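Local coordinates for TRAP solute Binding Protein (Uncultured marine bacterium, PDB 5I7I) that binds aromatic acids such as 3-hydroxybenzoate, probably to deliver them to the membrane component of a TRAP-type uptake transporter, at residues L27-P33 with V85-V91; V193-S198 with L217-T221; S158-L162 with A301-A305; H101-F105 with A120-V125; N163-G169 with G182-M188. All blocks are in the same frame, centred on the assembly; numbering follows the deposited sequence.

Contact 1: residues L27-P33 with V85-V91; sequences LKFHSFP and VDIVWTV. With 3HB (3-hydroxybenzoic acid), chain C.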
# COMPACT_ATOMS: atom_id res chain seq x y z
N LEU A 27 -23.00 8.30 0.52
CA LEU A 27 -21.65 8.40 1.06
C LEU A 27 -20.68 8.80 -0.04
O LEU A 27 -20.60 8.13 -1.08
CB LEU A 27 -21.20 7.06 1.65
CG LEU A 27 -22.13 6.51 2.72
CD1 LEU A 27 -21.68 5.11 3.14
CD2 LEU A 27 -22.17 7.45 3.91
N LYS A 28 -19.93 9.86 0.19
CA LYS A 28 -18.95 10.36 -0.77
C LYS A 28 -17.63 9.65 -0.56
O LYS A 28 -17.01 9.77 0.50
CB LYS A 28 -18.74 11.86 -0.56
CG LYS A 28 -19.98 12.71 -0.75
CD LYS A 28 -19.75 14.15 -0.30
CE LYS A 28 -21.04 14.92 -0.24
NZ LYS A 28 -20.86 16.23 0.45
N PHE A 29 -17.20 8.90 -1.57
CA PHE A 29 -15.90 8.24 -1.56
C PHE A 29 -14.91 9.04 -2.38
O PHE A 29 -15.20 9.43 -3.52
CB PHE A 29 -16.01 6.83 -2.15
CG PHE A 29 -14.67 6.20 -2.42
CD1 PHE A 29 -13.98 5.52 -1.41
CD2 PHE A 29 -14.07 6.32 -3.66
CE1 PHE A 29 -12.74 4.98 -1.67
CE2 PHE A 29 -12.83 5.77 -3.90
CZ PHE A 29 -12.17 5.11 -2.91
N HIS A 30 -13.72 9.24 -1.83
CA HIS A 30 -12.68 10.02 -2.51
C HIS A 30 -11.37 9.23 -2.52
O HIS A 30 -11.00 8.62 -1.52
CB HIS A 30 -12.49 11.36 -1.78
CG HIS A 30 -11.88 12.42 -2.62
ND1 HIS A 30 -11.21 13.49 -2.09
CD2 HIS A 30 -11.87 12.60 -3.97
CE1 HIS A 30 -10.81 14.29 -3.06
NE2 HIS A 30 -11.18 13.77 -4.22
N SER A 31 -10.66 9.25 -3.65
CA SER A 31 -9.34 8.63 -3.71
C SER A 31 -8.56 9.26 -4.86
O SER A 31 -9.10 10.01 -5.67
CB SER A 31 -9.46 7.12 -3.86
OG SER A 31 -8.22 6.49 -3.64
N PHE A 32 -7.27 8.91 -4.92
CA PHE A 32 -6.35 9.53 -5.87
C PHE A 32 -6.15 8.78 -7.19
O PHE A 32 -5.92 9.44 -8.21
CB PHE A 32 -4.97 9.83 -5.24
CG PHE A 32 -4.22 8.61 -4.80
CD1 PHE A 32 -3.39 7.92 -5.68
CD2 PHE A 32 -4.33 8.16 -3.51
CE1 PHE A 32 -2.71 6.78 -5.26
CE2 PHE A 32 -3.66 7.03 -3.09
CZ PHE A 32 -2.85 6.34 -3.96
N PRO A 33 -6.19 7.45 -7.25
CA PRO A 33 -5.95 6.80 -8.55
C PRO A 33 -7.07 7.11 -9.52
O PRO A 33 -8.20 7.42 -9.09
CB PRO A 33 -5.93 5.29 -8.21
CG PRO A 33 -5.65 5.23 -6.77
CD PRO A 33 -6.37 6.42 -6.21
N VAL A 85 -15.34 14.32 3.26
CA VAL A 85 -15.85 13.19 2.51
C VAL A 85 -16.14 12.11 3.53
O VAL A 85 -15.77 12.21 4.69
CB VAL A 85 -14.85 12.69 1.44
CG1 VAL A 85 -14.45 13.85 0.53
CG2 VAL A 85 -13.61 12.05 2.08
N ASP A 86 -16.79 11.05 3.08
CA ASP A 86 -17.24 9.99 3.98
C ASP A 86 -16.35 8.76 3.98
O ASP A 86 -16.27 8.08 5.00
CB ASP A 86 -18.65 9.58 3.58
CG ASP A 86 -19.61 10.73 3.71
OD1 ASP A 86 -19.67 11.31 4.80
OD2 ASP A 86 -20.25 11.07 2.71
N ILE A 87 -15.71 8.43 2.87
CA ILE A 87 -14.88 7.23 2.74
C ILE A 87 -13.69 7.59 1.87
O ILE A 87 -13.83 8.31 0.87
CB ILE A 87 -15.64 6.05 2.09
CG1 ILE A 87 -16.97 5.78 2.80
CG2 ILE A 87 -14.77 4.78 2.07
CD1 ILE A 87 -17.83 4.76 2.07
N VAL A 88 -12.51 7.06 2.22
CA VAL A 88 -11.34 7.18 1.37
C VAL A 88 -10.61 5.86 1.29
O VAL A 88 -10.70 5.01 2.17
CB VAL A 88 -10.36 8.29 1.79
CG1 VAL A 88 -11.08 9.63 1.82
CG2 VAL A 88 -9.72 7.96 3.12
N TRP A 89 -9.87 5.70 0.18
CA TRP A 89 -8.83 4.70 0.04
C TRP A 89 -7.53 5.45 -0.21
O TRP A 89 -7.47 6.31 -1.09
CB TRP A 89 -9.13 3.74 -1.10
CG TRP A 89 -8.11 2.63 -1.27
CD1 TRP A 89 -8.18 1.39 -0.73
CD2 TRP A 89 -6.92 2.66 -2.05
NE1 TRP A 89 -7.09 0.65 -1.11
CE2 TRP A 89 -6.30 1.41 -1.92
CE3 TRP A 89 -6.31 3.63 -2.85
CZ2 TRP A 89 -5.11 1.09 -2.56
CZ3 TRP A 89 -5.12 3.32 -3.46
CH2 TRP A 89 -4.53 2.07 -3.32
N THR A 90 -6.50 5.15 0.58
CA THR A 90 -5.26 5.87 0.40
C THR A 90 -4.08 5.03 0.88
O THR A 90 -4.24 3.90 1.33
CB THR A 90 -5.35 7.22 1.11
OG1 THR A 90 -4.21 8.00 0.72
CG2 THR A 90 -5.38 7.05 2.63
N VAL A 91 -2.88 5.61 0.75
CA VAL A 91 -1.64 5.01 1.25
C VAL A 91 -1.30 5.69 2.57
O VAL A 91 -1.16 6.92 2.61
CB VAL A 91 -0.50 5.17 0.23
CG1 VAL A 91 0.82 4.67 0.78
CG2 VAL A 91 -0.79 4.41 -1.08
C1' 3HB C . 2.33 3.50 -4.42
O1' 3HB C . 3.44 2.91 -4.55
O2' 3HB C . 2.29 4.70 -4.06
C1 3HB C . 1.03 2.77 -4.76
C2 3HB C . 1.06 1.40 -5.00
C3 3HB C . -0.10 0.74 -5.31
C4 3HB C . -1.28 1.42 -5.42
C5 3HB C . -1.31 2.79 -5.17
C6 3HB C . -0.16 3.47 -4.85
O3 3HB C . -0.05 -0.62 -5.54
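Strands 27-31 and 87-91 run parallel, their short axes 4.7 Å apart and 16° off exact alignment, with Phe29 beside Ile87 and His30 beside Val88. At the entrance to the pairing, Lys28 O accepts from both Asp86 N and Ile87 N, while Lys28 N gives a nearly straight bond to the anti lone pair of Asp86 OD2, 2.8 Å away; a side-chain oxygen thus takes the acceptor place ahead of the regular ladder. His30 N then bonds to Ile87 O. Phe29 and Trp89 leave the sheet on the same face and lie side by side, CZ of Phe29 resting 3.8 Å from CB of Trp89. Ile87 CG2 meets the rim of the Phe29 ring in its plane, 3.6 Å from CD1; a CG anti to the backbone N (chi1 169°) sets the ring over the neighbouring strand. Were Phe29 an alanine, a gap would be likely to open beside Ile87 CG2 and Trp89 CB, and the contact with Val44 of helix 38-54 would be lost. These are inner strands of the five-stranded mixed sheet, one of two sheets of this family 7 solute-binding fold, and strand 87-91 leads into the pocket. Next along the strands, Ser31 OG donates to Trp89 O (2.7 Å) and also sits at the edge of the indole, in its plane. Phe32 and Trp89 meet obliquely, planes at 37°, with Pro33 CG touching Trp89 CZ3 as well. The far rim of that indole reaches the ligand: Trp89 CH2 lies 3.8 Å from C5 of 3-hydroxybenzoate, and Val91 CG2 is 3.9 Å from its C6.

Contact 2: residues V193-S198 with L217-T221; sequences VAGALS and LHELT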
# COMPACT_ATOMS: atom_id res chain seq x y z
N VAL A 193 4.74 9.72 -10.81
CA VAL A 193 5.92 8.94 -11.20
C VAL A 193 6.18 9.04 -12.70
O VAL A 193 7.33 9.21 -13.13
CB VAL A 193 5.73 7.48 -10.77
CG1 VAL A 193 6.81 6.60 -11.38
CG2 VAL A 193 5.77 7.38 -9.25
N ALA A 194 5.14 8.86 -13.52
CA ALA A 194 5.34 8.83 -14.97
C ALA A 194 5.98 10.11 -15.45
O ALA A 194 6.92 10.10 -16.25
CB ALA A 194 4.02 8.59 -15.69
N GLY A 195 5.45 11.25 -14.99
CA GLY A 195 6.00 12.53 -15.41
C GLY A 195 7.43 12.71 -14.96
O GLY A 195 8.27 13.23 -15.70
N ALA A 196 7.73 12.28 -13.74
CA ALA A 196 9.09 12.37 -13.23
C ALA A 196 10.05 11.51 -14.03
O ALA A 196 11.21 11.90 -14.24
CB ALA A 196 9.11 11.99 -11.74
N LEU A 197 9.59 10.35 -14.52
CA LEU A 197 10.42 9.53 -15.42
C LEU A 197 10.64 10.23 -16.77
O LEU A 197 11.77 10.29 -17.27
CB LEU A 197 9.74 8.19 -15.68
CG LEU A 197 9.76 7.15 -14.57
CD1 LEU A 197 8.72 6.08 -14.85
CD2 LEU A 197 11.17 6.53 -14.44
N SER A 198 9.55 10.69 -17.40
CA SER A 198 9.64 11.22 -18.76
C SER A 198 10.46 12.50 -18.80
O SER A 198 11.06 12.82 -19.83
CB SER A 198 8.24 11.47 -19.33
OG SER A 198 7.61 10.26 -19.74
N LEU A 217 3.19 2.86 -16.61
CA LEU A 217 4.54 2.75 -16.08
C LEU A 217 5.28 1.54 -16.63
O LEU A 217 6.51 1.50 -16.57
CB LEU A 217 4.51 2.66 -14.56
CG LEU A 217 3.98 3.93 -13.88
CD1 LEU A 217 3.84 3.77 -12.39
CD2 LEU A 217 4.88 5.13 -14.18
N HIS A 218 4.57 0.54 -17.12
CA HIS A 218 5.20 -0.62 -17.74
C HIS A 218 5.65 -0.34 -19.16
O HIS A 218 6.40 -1.15 -19.72
CB HIS A 218 4.24 -1.78 -17.72
CG HIS A 218 3.04 -1.54 -18.56
ND1 HIS A 218 2.17 -0.48 -18.33
CD2 HIS A 218 2.58 -2.18 -19.65
CE1 HIS A 218 1.22 -0.50 -19.24
NE2 HIS A 218 1.44 -1.52 -20.05
N GLU A 219 5.20 0.78 -19.75
CA GLU A 219 5.76 1.28 -21.00
C GLU A 219 7.01 2.11 -20.75
O GLU A 219 7.95 2.06 -21.55
CB GLU A 219 4.72 2.11 -21.76
CG GLU A 219 3.51 1.29 -22.22
CD GLU A 219 2.47 2.11 -22.97
OE1 GLU A 219 2.56 3.36 -22.98
OE2 GLU A 219 1.54 1.51 -23.56
N LEU A 220 7.05 2.84 -19.64
CA LEU A 220 8.13 3.77 -19.36
C LEU A 220 9.30 3.11 -18.65
O LEU A 220 10.39 3.69 -18.63
CB LEU A 220 7.59 4.94 -18.53
CG LEU A 220 6.53 5.77 -19.22
CD1 LEU A 220 5.85 6.68 -18.23
CD2 LEU A 220 7.14 6.59 -20.33
N THR A 221 9.11 1.93 -18.08
CA THR A 221 10.21 1.15 -17.54
C THR A 221 10.17 -0.24 -18.15
O THR A 221 9.11 -0.88 -18.18
CB THR A 221 10.18 1.05 -16.00
OG1 THR A 221 8.96 0.46 -15.53
CG2 THR A 221 10.38 2.42 -15.38
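Leu217 sends one methyl, CD2, into a hollow made by Val193, Ala194 and Leu197 on the short helix 193-198. This is apolar helix-to-helix packing: helices 193-198 and 217-220 sit one before and one after strand 204-207 in the chain, and Met205 of that strand touches Val193, Leu197, Leu217 and Thr221, flooring the groove between them. The hollow is bounded by Val193 CG1, 3.7 Å from Leu217 CD2, by the backbone N of Ala194 and by Leu197 CD1. A chi1 of 169° sets Val193 CG1 opposite its own backbone N, where it meets that methyl. Val193 and Leu217 cross at about a right angle, as do Leu197 and Leu217, so each meets the other with a branch rather than along its length. The second bump is Leu220, one turn further on. Its CD1 lies against the small Ala194 CB at 3.7 Å, and its other methyl, CD2, comes equally near Ser198 OG, so that the two branches straddle adjoining turns of the facing helix. In the reverse direction Leu197 enters between the leucines: its CD1 is 4.0 Å from Leu217 CD2 and the same distance from Leu220 CB, with Thr221 CG2 bordering it. No hydrogen bond joins the two segments; the contact is made by van der Waals packing. Within 217-221, Leu217 O accepts from Thr221 N and Thr221 OG1 on opposite faces of its carbonyl plane, the hydroxyl at 2.9 Å.

Contact 3: residues S158-L162 with A301-A305; sequences SAADL and AEMKA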
# COMPACT_ATOMS: atom_id res chain seq x y z
N SER A 158 21.95 -6.37 -8.38
CA SER A 158 22.51 -6.27 -7.03
C SER A 158 22.33 -4.83 -6.58
O SER A 158 22.03 -3.94 -7.37
CB SER A 158 23.99 -6.66 -6.98
OG SER A 158 24.79 -5.63 -7.54
N ALA A 159 22.53 -4.62 -5.28
CA ALA A 159 22.46 -3.27 -4.71
C ALA A 159 23.37 -2.29 -5.44
O ALA A 159 22.99 -1.13 -5.65
CB ALA A 159 22.84 -3.32 -3.23
N ALA A 160 24.57 -2.72 -5.83
CA ALA A 160 25.50 -1.80 -6.46
C ALA A 160 24.93 -1.22 -7.75
O ALA A 160 25.30 -0.10 -8.14
CB ALA A 160 26.81 -2.52 -6.76
N ASP A 161 24.06 -1.96 -8.44
CA ASP A 161 23.47 -1.44 -9.67
C ASP A 161 22.56 -0.25 -9.41
O ASP A 161 22.26 0.50 -10.35
CB ASP A 161 22.70 -2.52 -10.41
CG ASP A 161 23.59 -3.58 -10.97
OD1 ASP A 161 24.75 -3.29 -11.32
OD2 ASP A 161 23.12 -4.73 -11.09
N LEU A 162 22.13 -0.06 -8.18
CA LEU A 162 21.32 1.10 -7.82
C LEU A 162 22.14 2.33 -7.50
O LEU A 162 21.56 3.42 -7.39
CB LEU A 162 20.45 0.77 -6.61
CG LEU A 162 19.37 -0.27 -6.87
CD1 LEU A 162 18.78 -0.69 -5.55
CD2 LEU A 162 18.29 0.28 -7.79
N ALA A 301 21.06 -11.93 -0.48
CA ALA A 301 21.54 -11.87 0.90
C ALA A 301 22.09 -10.50 1.25
O ALA A 301 21.91 -10.00 2.37
CB ALA A 301 22.60 -12.96 1.13
N GLU A 302 22.77 -9.86 0.30
CA GLU A 302 23.30 -8.53 0.52
C GLU A 302 22.18 -7.52 0.77
O GLU A 302 22.30 -6.65 1.66
CB GLU A 302 24.13 -8.15 -0.70
CG GLU A 302 24.73 -6.79 -0.65
CD GLU A 302 25.73 -6.60 -1.77
OE1 GLU A 302 26.89 -6.26 -1.46
OE2 GLU A 302 25.36 -6.83 -2.95
N MET A 303 21.10 -7.60 0.00
CA MET A 303 19.96 -6.71 0.24
C MET A 303 19.32 -6.99 1.59
O MET A 303 18.96 -6.04 2.31
CB MET A 303 18.93 -6.82 -0.86
CG MET A 303 19.42 -6.24 -2.15
SD MET A 303 18.05 -5.80 -3.23
CE MET A 303 18.96 -5.03 -4.56
N LYS A 304 19.17 -8.25 1.98
CA LYS A 304 18.56 -8.54 3.27
C LYS A 304 19.44 -8.07 4.42
O LYS A 304 18.93 -7.57 5.42
CB LYS A 304 18.21 -10.02 3.40
CG LYS A 304 17.17 -10.48 2.37
CD LYS A 304 16.51 -11.77 2.79
CE LYS A 304 15.48 -12.21 1.77
NZ LYS A 304 14.76 -13.45 2.09
N ALA A 305 20.75 -8.21 4.28
CA ALA A 305 21.64 -7.72 5.33
C ALA A 305 21.54 -6.21 5.48
O ALA A 305 21.47 -5.69 6.60
CB ALA A 305 23.08 -8.12 5.02
O HOH W 1 26.09 -5.05 -4.68
O HOH W 2 22.75 -6.96 -3.74
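Glu302 OE2 accepts from two waters, at 2.6 Å and 2.7 Å, and through them grips the turn at Ser158-Leu162 without touching it directly. The contact is a helix docked against a loop turn: residues 301-305 belong to the long helix 297-320, and 158-162 to the connection between strands 148-151 and 166-169, where 159-162 take helical backbone angles without the regular bonds of a helix. One water also accepts from Ala160 N and is hydrogen-bonded to Ser158 OG; the other accepts from Ala159 N, 2.8 Å away. The carboxylate oxygen therefore faces two successive peptide N-H groups at the start of the turn, each reached through one water, and its negative charge would probably be eased by these donors. A chi1 of 179° turns CG of Glu302 to the side away from its own N, which carries the carboxylate outward from the helix. The direct distances confirm the gap that the waters bridge, since OE2 stays 4.3 Å from Ala159 N.

Beside this watery half runs an apolar one. Met303 is extended beyond CG and brings only its terminal methyl across. Leu162 CD1 and Ala159 CB border that methyl more loosely than the backbone does, and Leu181 touches the same methionine from another loop. The turn itself is closed by Asp161 N bonding to Ser158 O and Leu162 N to Ala159 O, while Asp161 OD2 forms a salt bridge with Lys157. Nearest to the helix is the peptide of Ala159: its N lies 3.7 Å from Met303 CE.

Contact 4: residues H101-F105 with A120-V125; sequences HLEAF and ALQEYV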
# COMPACT_ATOMS: atom_id res chain seq x y z
N HIS A 101 2.61 3.10 13.97
CA HIS A 101 2.63 1.65 14.12
C HIS A 101 2.72 0.95 12.77
O HIS A 101 3.36 -0.10 12.65
CB HIS A 101 1.38 1.15 14.85
CG HIS A 101 1.33 1.50 16.30
ND1 HIS A 101 0.91 2.72 16.76
CD2 HIS A 101 1.56 0.75 17.40
CE1 HIS A 101 0.95 2.74 18.08
NE2 HIS A 101 1.32 1.54 18.50
N LEU A 102 2.05 1.51 11.77
CA LEU A 102 1.96 0.83 10.49
C LEU A 102 3.30 0.78 9.76
O LEU A 102 3.47 -0.05 8.87
CB LEU A 102 0.88 1.49 9.62
CG LEU A 102 -0.52 1.50 10.25
CD1 LEU A 102 -1.53 2.09 9.26
CD2 LEU A 102 -0.96 0.16 10.73
N GLU A 103 4.22 1.67 10.11
CA GLU A 103 5.55 1.66 9.52
C GLU A 103 6.24 0.32 9.68
O GLU A 103 7.11 -0.04 8.88
CB GLU A 103 6.42 2.74 10.18
CG GLU A 103 5.92 4.16 9.96
CD GLU A 103 6.74 5.20 10.70
OE1 GLU A 103 7.84 4.84 11.17
OE2 GLU A 103 6.26 6.36 10.83
N ALA A 104 5.92 -0.43 10.74
CA ALA A 104 6.61 -1.70 10.95
C ALA A 104 6.39 -2.64 9.78
O ALA A 104 7.27 -3.43 9.44
CB ALA A 104 6.15 -2.37 12.25
N PHE A 105 5.23 -2.56 9.16
CA PHE A 105 4.92 -3.43 8.04
C PHE A 105 5.61 -3.01 6.76
O PHE A 105 5.61 -3.79 5.80
CB PHE A 105 3.40 -3.51 7.84
CG PHE A 105 2.75 -4.51 8.73
CD1 PHE A 105 2.41 -4.21 10.04
CD2 PHE A 105 2.50 -5.80 8.27
CE1 PHE A 105 1.81 -5.16 10.86
CE2 PHE A 105 1.91 -6.75 9.10
CZ PHE A 105 1.56 -6.42 10.38
N ALA A 120 -2.67 -9.85 8.60
CA ALA A 120 -1.79 -9.46 9.68
C ALA A 120 -1.98 -7.98 10.02
O ALA A 120 -2.12 -7.62 11.19
CB ALA A 120 -0.34 -9.75 9.29
N LEU A 121 -1.99 -7.11 9.00
CA LEU A 121 -2.20 -5.68 9.23
C LEU A 121 -3.52 -5.42 9.94
O LEU A 121 -3.59 -4.59 10.86
CB LEU A 121 -2.20 -4.93 7.90
CG LEU A 121 -0.82 -4.43 7.47
CD1 LEU A 121 -0.80 -4.15 5.98
CD2 LEU A 121 -0.44 -3.18 8.27
N GLN A 122 -4.60 -6.05 9.48
CA GLN A 122 -5.90 -5.78 10.09
C GLN A 122 -5.92 -6.22 11.56
O GLN A 122 -6.42 -5.49 12.42
CB GLN A 122 -7.00 -6.46 9.29
CG GLN A 122 -8.39 -6.18 9.86
CD GLN A 122 -8.78 -4.73 9.73
OE1 GLN A 122 -8.59 -4.13 8.67
NE2 GLN A 122 -9.36 -4.16 10.79
N GLU A 123 -5.42 -7.41 11.87
CA GLU A 123 -5.41 -7.84 13.27
C GLU A 123 -4.53 -6.92 14.11
O GLU A 123 -4.85 -6.61 15.26
CB GLU A 123 -4.96 -9.30 13.40
CG GLU A 123 -4.88 -9.72 14.87
CD GLU A 123 -4.66 -11.19 15.12
OE1 GLU A 123 -4.74 -11.99 14.17
OE2 GLU A 123 -4.42 -11.56 16.29
N TYR A 124 -3.42 -6.48 13.53
CA TYR A 124 -2.53 -5.54 14.20
C TYR A 124 -3.27 -4.25 14.57
O TYR A 124 -3.22 -3.80 15.72
CB TYR A 124 -1.40 -5.26 13.23
CG TYR A 124 -0.23 -4.39 13.63
CD1 TYR A 124 0.76 -4.87 14.48
CD2 TYR A 124 -0.03 -3.16 13.03
CE1 TYR A 124 1.89 -4.10 14.76
CE2 TYR A 124 1.09 -2.38 13.31
CZ TYR A 124 2.05 -2.87 14.17
OH TYR A 124 3.17 -2.12 14.44
N VAL A 125 -3.98 -3.68 13.60
CA VAL A 125 -4.80 -2.48 13.83
C VAL A 125 -5.94 -2.74 14.80
O VAL A 125 -6.32 -1.85 15.57
CB VAL A 125 -5.30 -1.96 12.46
CG1 VAL A 125 -6.45 -0.95 12.63
CG2 VAL A 125 -4.13 -1.36 11.68
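Tyr124 and Phe105 form the tight centre of this contact, an edge-to-face (T-shaped) pair with ring planes at 72° and centroids 4.9 Å apart. Phe105 CE1 points at the middle of the tyrosine ring, 3.4 Å above its plane. The phenylalanine is itself covered: Leu121 CD2 makes a CH-pi contact over one face, 3.7 Å from the centroid, and Ala120 CB meets the ring edge. A chi1 of -176° swings the Tyr124 ring out on the carbonyl side, and it spans from its helix to the 101-105 turn, where OH donates to His101 O at 2.7 Å. That hydroxyl stands above the carbonyl plane, and Ala104 N reaches the same oxygen from the opposite face, so two donors satisfy a buried carbonyl. A leucine in place of Tyr124 would probably leave His101 O without its hydroxyl donor and the Phe105 edge without an aromatic face to meet. Leu102 CD2 closes to 3.6 Å on Val125 CG2 but touches Leu121 CD2 and Tyr124 CD2 only at 4.2 and 4.1 Å. On the solvent side, Glu103 points away from the helix, and Glu123, which takes no part in the contact, is also partly exposed; they form salt bridges with Arg321 and Lys338 respectively. Helix 114-126 is wedged between sheet and C-terminal helix: Leu121 and Val125 rest on strand 136-143, an outermost strand of the five-stranded sheet, whereas Ala120 and Phe105 pack against helix 325-339.

Contact 5: residues N163-G169 with G182-M188; sequences NGMKMRG and GATPVGM. With 3HB (3-hydroxybenzoic acid), chain C.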
# COMPACT_ATOMS: atom_id res chain seq x y z
N ASN A 163 23.46 2.21 -7.33
CA ASN A 163 24.28 3.37 -7.00
C ASN A 163 24.08 4.47 -8.03
O ASN A 163 24.19 4.25 -9.24
CB ASN A 163 25.75 2.98 -6.93
CG ASN A 163 26.07 2.07 -5.75
OD1 ASN A 163 25.29 1.97 -4.79
ND2 ASN A 163 27.20 1.38 -5.82
N GLY A 164 23.80 5.67 -7.53
CA GLY A 164 23.63 6.83 -8.38
C GLY A 164 22.26 6.95 -9.01
O GLY A 164 21.97 7.97 -9.63
N MET A 165 21.41 5.92 -8.90
CA MET A 165 20.10 5.91 -9.54
C MET A 165 19.09 6.63 -8.65
O MET A 165 18.99 6.33 -7.46
CB MET A 165 19.64 4.48 -9.77
CG MET A 165 20.56 3.67 -10.67
SD MET A 165 20.35 4.04 -12.42
CE MET A 165 18.84 3.16 -12.78
N LYS A 166 18.36 7.56 -9.23
CA LYS A 166 17.32 8.28 -8.50
C LYS A 166 16.06 7.43 -8.57
O LYS A 166 15.47 7.27 -9.64
CB LYS A 166 17.10 9.66 -9.09
CG LYS A 166 18.31 10.56 -8.88
CD LYS A 166 18.19 11.91 -9.53
CE LYS A 166 18.08 11.76 -11.01
NZ LYS A 166 18.22 13.06 -11.71
N MET A 167 15.65 6.89 -7.42
CA MET A 167 14.61 5.87 -7.36
C MET A 167 13.46 6.36 -6.50
O MET A 167 13.66 6.71 -5.34
CB MET A 167 15.19 4.57 -6.81
CG MET A 167 16.25 3.98 -7.72
SD MET A 167 15.60 3.44 -9.33
CE MET A 167 14.67 1.99 -8.88
N ARG A 168 12.27 6.38 -7.08
CA ARG A 168 11.08 6.79 -6.34
C ARG A 168 10.62 5.70 -5.38
O ARG A 168 10.59 4.51 -5.72
CB ARG A 168 9.94 7.11 -7.31
CG ARG A 168 8.60 7.39 -6.65
CD ARG A 168 7.72 6.16 -6.45
NE ARG A 168 6.46 6.55 -5.84
CZ ARG A 168 5.51 5.71 -5.44
NH1 ARG A 168 5.65 4.41 -5.58
NH2 ARG A 168 4.39 6.19 -4.91
N GLY A 169 10.21 6.11 -4.19
CA GLY A 169 9.44 5.28 -3.29
C GLY A 169 8.20 6.01 -2.82
O GLY A 169 8.10 7.23 -2.93
N GLY A 182 21.54 1.63 -1.65
CA GLY A 182 22.51 2.36 -2.45
C GLY A 182 21.92 3.40 -3.37
O GLY A 182 22.69 4.13 -4.00
N ALA A 183 20.61 3.49 -3.47
CA ALA A 183 19.98 4.42 -4.39
C ALA A 183 19.92 5.82 -3.81
O ALA A 183 20.18 6.05 -2.62
CB ALA A 183 18.56 3.97 -4.71
N THR A 184 19.62 6.78 -4.69
CA THR A 184 19.27 8.13 -4.29
C THR A 184 17.76 8.19 -4.21
O THR A 184 17.09 8.15 -5.26
CB THR A 184 19.78 9.13 -5.31
OG1 THR A 184 21.21 9.12 -5.30
CG2 THR A 184 19.28 10.54 -4.99
N PRO A 185 17.16 8.24 -3.02
CA PRO A 185 15.71 8.17 -2.92
C PRO A 185 15.01 9.47 -3.29
O PRO A 185 15.51 10.56 -3.04
CB PRO A 185 15.50 7.88 -1.43
CG PRO A 185 16.64 8.55 -0.77
CD PRO A 185 17.80 8.40 -1.70
N VAL A 186 13.82 9.33 -3.87
CA VAL A 186 12.91 10.43 -4.12
C VAL A 186 11.52 9.95 -3.72
O VAL A 186 11.13 8.85 -4.10
CB VAL A 186 12.93 10.86 -5.60
CG1 VAL A 186 12.08 12.11 -5.80
CG2 VAL A 186 14.37 11.11 -6.07
N GLY A 187 10.79 10.74 -2.96
CA GLY A 187 9.44 10.37 -2.55
C GLY A 187 8.39 11.12 -3.35
O GLY A 187 8.54 12.31 -3.62
N MET A 188 7.32 10.41 -3.75
CA MET A 188 6.17 11.08 -4.35
C MET A 188 5.00 10.11 -4.45
O MET A 188 5.21 8.89 -4.59
CB MET A 188 6.48 11.62 -5.74
CG MET A 188 6.69 10.51 -6.78
SD MET A 188 7.50 11.08 -8.28
CE MET A 188 9.14 11.40 -7.63
C1' 3HB C . 2.33 3.50 -4.42
O1' 3HB C . 3.44 2.91 -4.55
O2' 3HB C . 2.29 4.70 -4.06
C1 3HB C . 1.03 2.77 -4.76
C2 3HB C . 1.06 1.40 -5.00
C3 3HB C . -0.10 0.74 -5.31
C4 3HB C . -1.28 1.42 -5.42
C5 3HB C . -1.31 2.79 -5.17
C6 3HB C . -0.16 3.47 -4.85
O3 3HB C . -0.05 -0.62 -5.54
O HOH W 3 22.31 10.22 -7.54
O HOH W 4 23.22 6.28 -4.99
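The guanidinium of Arg168 is engaged at its edges, with Met188 O and the carboxylate of 3-hydroxybenzoate both near its plane. NE and NH2 grip Met188 O side-on, at 2.9 and 2.8 Å. On the ligand side the match is two-pronged: NH1 donates to O1' and NH2 to O2' (2.7 Å), the latter nearly straight at 172°. NH2 thus serves protein and ligand together, while NH1 also bonds to Val206 O; these carbonyls, with the carboxylate, hold the group's rotation. A chi1 of 173° lays CG of Arg168 against Met188 CG at 3.7 Å, and the bend at chi2 then turns the guanidinium to Met188 O. Behind this site lies a beta-alpha-beta unit, strand 166-169, helix 172-180 and strand 184-187, whose parallel strands cross at -39° on their short axes and form one border of the six-stranded mixed sheet. Their ladder runs from Thr184 N to Met165 O, through Met167 N to Thr184 O and Val186 N to Met167 O, to Gly169 N on Val186 O; the last rung, Met188 N to Gly169 O, is weak at 3.4 Å. Met167 and Pro185 pack on helix 172-180, and Met167 CG also touches Ala183 CB. At the far end Gly182 closes a Schellman motif, and a water joins Gly164 O to Thr184 OG1.

Overall arrangement
Contacts 1 and 5 lie in the two different sheets of the protein, their centres 28 Å apart, yet both touch the same 3-hydroxybenzoate: contact 1 meets its ring, contact 5 its carboxylate. This places the ligand between the sheets, as expected of a periplasmic-type binding protein. Along the chain, contact 1 closes first, then contact 4, whose helix 114-126 follows strand 87-91; contacts 5 and 2 come next, both nested within the loop closed by contact 3. Contact 2 lies 14 Å from contact 5 between centres and packs on it through Val193 and Arg168. Contact 3 touches contact 5 at Leu162, joining helix 297-320 to the connection that leads into strand 166-169 of the second sheet.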